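Local coordinates for surface presentation of antigens protein SpaK (Salmonella typhimurium, PDB 2FM8) that stores effector proteins such as SipA, SopA, SopE and SopE2 in the bacterial cytoplasm and keeps them ready for type III secretion, at residues Leu4-Leu9 with Ile43-Lys48. Residues are numbered along the deposited sequence; the frame is centred on the assembly and turned at random.
Sequences LDIAEL and ICISVK
Ile6, in the first turn of helix 6-17, faces Val47 of strand 43-48 with 7.5 Å between their CA atoms, the closest pair of CA atoms between the two segments. That spacing is bridged by side chains alone: no hydrogen bond links residues 4-9 to residues 43-48. The helix starts just there, with Asp5 as N-cap; its OD1 takes a weak bond from Glu8 N, and the Leu9 N to Asp5 O bond closes the first turn. Ile6, Ile45 and Val47 all direct their CB atoms across the gap, the last two from the same face of the strand. Val47 makes its contact through CG2, lying 3.8 Å from Ile6 CB and 4.0 Å from Ile6 CG2, so it rests on the branch point of the isoleucine; these two side chains run past one another in opposite senses. Ile6 CG1 stands anti to the backbone N (chi1 -168°), which places the longer branch beside Ile45, where CG1 is 4.0 Å and CD1 4.1 Å from Ile45 CG2. Ile6 thus spans both strand residues, one methyl of each touching it. Beyond this pair of segments, Ile45 also packs on Leu119 of helix 112-132, and Ser46, on the reverse face, touches Trp55. The start of helix 6-17 is thus packed, through Ile6, against the face of strand 43-48 that carries Ile45 and Val47, and Leu9 joins the same helix to Phe115 of helix 112-132. With 144 Å² buried, the contact is apolar and small, consistent with van der Waals packing and exclusion of solvent; it grades from buried Ile6 and Ile45 to the exposed Val47.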
ATOM      1  N   LEU A   4      32.706  -7.794 -15.432  1.00 53.98           N
ATOM      2  CA  LEU A   4      32.539  -7.863 -13.963  1.00 52.23           C
ATOM      3  C   LEU A   4      32.386  -9.294 -13.463  1.00 50.34           C
ATOM      4  O   LEU A   4      31.501 -10.020 -13.904  1.00 50.18           O
ATOM      5  CB  LEU A   4      31.336  -7.047 -13.471  1.00 52.26           C
ATOM      6  CG  LEU A   4      31.096  -7.169 -11.944  1.00 52.82           C
ATOM      7  CD1 LEU A   4      32.165  -6.433 -11.158  1.00 52.73           C
ATOM      8  CD2 LEU A   4      29.761  -6.669 -11.544  1.00 52.17           C
ATOM      9  N   ASP A   5      33.234  -9.686 -12.521  1.00 48.08           N
ATOM     10  CA  ASP A   5      33.150 -11.012 -11.943  1.00 46.71           C
ATOM     11  C   ASP A   5      32.558 -10.860 -10.550  1.00 44.72           C
ATOM     12  O   ASP A   5      33.247 -10.444  -9.620  1.00 43.96           O
ATOM     13  CB  ASP A   5      34.533 -11.659 -11.903  1.00 46.74           C
ATOM     14  CG  ASP A   5      34.489 -13.135 -11.524  1.00 47.72           C
ATOM     15  OD1 ASP A   5      33.512 -13.621 -10.914  1.00 47.53           O
ATOM     16  OD2 ASP A   5      35.458 -13.827 -11.848  1.00 51.63           O
ATOM     17  N   ILE A   6      31.278 -11.193 -10.414  1.00 43.06           N
ATOM     18  CA  ILE A   6      30.567 -10.993  -9.141  1.00 41.95           C
ATOM     19  C   ILE A   6      31.090 -11.904  -8.001  1.00 40.44           C
ATOM     20  O   ILE A   6      31.243 -11.463  -6.858  1.00 38.65           O
ATOM     21  CB  ILE A   6      29.009 -11.073  -9.330  1.00 41.73           C
ATOM     22  CG1 ILE A   6      28.279 -10.571  -8.080  1.00 42.15           C
ATOM     23  CG2 ILE A   6      28.540 -12.474  -9.672  1.00 42.16           C
ATOM     24  CD1 ILE A   6      28.576  -9.140  -7.727  1.00 41.71           C
ATOM     25  N   ALA A   7      31.379 -13.165  -8.315  1.00 39.51           N
ATOM     26  CA  ALA A   7      31.992 -14.057  -7.337  1.00 39.26           C
ATOM     27  C   ALA A   7      33.287 -13.444  -6.786  1.00 38.17           C
ATOM     28  O   ALA A   7      33.519 -13.459  -5.576  1.00 36.89           O
ATOM     29  CB  ALA A   7      32.265 -15.444  -7.942  1.00 39.17           C
ATOM     30  N   GLU A   8      34.114 -12.876  -7.655  1.00 37.66           N
ATOM     31  CA  GLU A   8      35.387 -12.351  -7.176  1.00 38.22           C
ATOM     32  C   GLU A   8      35.200 -11.075  -6.371  1.00 36.63           C
ATOM     33  O   GLU A   8      35.928 -10.840  -5.389  1.00 34.69           O
ATOM     34  CB  GLU A   8      36.413 -12.171  -8.293  1.00 39.13           C
ATOM     35  CG  GLU A   8      37.122 -13.478  -8.707  1.00 44.67           C
ATOM     36  CD  GLU A   8      37.487 -14.451  -7.530  1.00 51.53           C
ATOM     37  OE1 GLU A   8      38.164 -14.029  -6.544  1.00 54.06           O
ATOM     38  OE2 GLU A   8      37.086 -15.648  -7.614  1.00 53.04           O
ATOM     39  N   LEU A   9      34.203 -10.289  -6.761  1.00 35.70           N
ATOM     40  CA  LEU A   9      33.821  -9.121  -5.986  1.00 35.57           C
ATOM     41  C   LEU A   9      33.344  -9.501  -4.572  1.00 35.01           C
ATOM     42  O   LEU A   9      33.783  -8.900  -3.583  1.00 34.46           O
ATOM     43  CB  LEU A   9      32.731  -8.321  -6.710  1.00 35.51           C
ATOM     44  CG  LEU A   9      32.649  -6.849  -6.321  1.00 35.53           C
ATOM     45  CD1 LEU A   9      33.989  -6.149  -6.560  1.00 35.14           C
ATOM     46  CD2 LEU A   9      31.513  -6.151  -7.075  1.00 34.77           C
ATOM     47  N   ILE A  43      21.061 -13.173   2.724  1.00 30.39           N
ATOM     48  CA  ILE A  43      21.317 -12.141   1.734  1.00 30.79           C
ATOM     49  C   ILE A  43      21.666 -12.787   0.376  1.00 31.43           C
ATOM     50  O   ILE A  43      22.556 -13.659   0.289  1.00 31.27           O
ATOM     51  CB  ILE A  43      22.433 -11.230   2.215  1.00 30.34           C
ATOM     52  CG1 ILE A  43      22.013 -10.569   3.532  1.00 30.13           C
ATOM     53  CG2 ILE A  43      22.838 -10.215   1.112  1.00 29.45           C
ATOM     54  CD1 ILE A  43      23.091  -9.698   4.197  1.00 30.08           C
ATOM     55  N   CYS A  44      20.940 -12.373  -0.663  1.00 31.65           N
ATOM     56  CA  CYS A  44      21.166 -12.822  -2.024  1.00 32.31           C
ATOM     57  C   CYS A  44      21.829 -11.718  -2.820  1.00 32.31           C
ATOM     58  O   CYS A  44      21.503 -10.538  -2.679  1.00 30.56           O
ATOM     59  CB  CYS A  44      19.871 -13.235  -2.709  1.00 32.64           C
ATOM     60  SG  CYS A  44      18.940 -14.519  -1.842  1.00 36.98           S
ATOM     61  N   ILE A  45      22.781 -12.126  -3.652  1.00 32.83           N
ATOM     62  CA  ILE A  45      23.466 -11.231  -4.555  1.00 34.14           C
ATOM     63  C   ILE A  45      23.324 -11.761  -5.969  1.00 34.96           C
ATOM     64  O   ILE A  45      23.634 -12.927  -6.238  1.00 34.88           O
ATOM     65  CB  ILE A  45      24.942 -11.087  -4.221  1.00 34.12           C
ATOM     66  CG1 ILE A  45      25.104 -10.709  -2.741  1.00 35.07           C
ATOM     67  CG2 ILE A  45      25.567 -10.031  -5.165  1.00 33.46           C
ATOM     68  CD1 ILE A  45      26.297 -11.216  -2.110  1.00 37.08           C
ATOM     69  N   SER A  46      22.858 -10.913  -6.872  1.00 36.35           N
ATOM     70  CA  SER A  46      22.747 -11.328  -8.260  1.00 37.98           C
ATOM     71  C   SER A  46      22.946 -10.236  -9.283  1.00 38.30           C
ATOM     72  O   SER A  46      22.667  -9.074  -9.022  1.00 36.78           O
ATOM     73  CB  SER A  46      21.394 -11.957  -8.517  1.00 38.70           C
ATOM     74  OG  SER A  46      21.582 -12.838  -9.603  1.00 43.45           O
ATOM     75  N   VAL A  47      23.436 -10.659 -10.455  1.00 39.21           N
ATOM     76  CA  VAL A  47      23.561  -9.813 -11.640  1.00 39.62           C
ATOM     77  C   VAL A  47      22.402 -10.093 -12.591  1.00 41.34           C
ATOM     78  O   VAL A  47      22.150 -11.231 -13.002  1.00 41.23           O
ATOM     79  CB  VAL A  47      24.891 -10.036 -12.363  1.00 39.70           C
ATOM     80  CG1 VAL A  47      25.026  -9.094 -13.570  1.00 39.20           C
ATOM     81  CG2 VAL A  47      26.040  -9.836 -11.387  1.00 39.31           C
ATOM     82  N   LYS A  48      21.702  -9.036 -12.948  1.00 42.95           N
ATOM     83  CA  LYS A  48      20.521  -9.157 -13.747  1.00 44.39           C
ATOM     84  C   LYS A  48      20.698  -8.129 -14.838  1.00 44.84           C
ATOM     85  O   LYS A  48      20.608  -6.934 -14.583  1.00 44.66           O
ATOM     86  CB  LYS A  48      19.286  -8.893 -12.894  1.00 44.83           C
ATOM     87  CG  LYS A  48      17.994  -9.515 -13.414  1.00 45.03           C
ATOM     88  CD  LYS A  48      16.877  -9.371 -12.351  1.00 46.36           C
ATOM     89  CE  LYS A  48      15.468  -9.651 -12.917  1.00 47.72           C
ATOM     90  NZ  LYS A  48      14.440  -8.656 -12.389  1.00 49.16           N
TER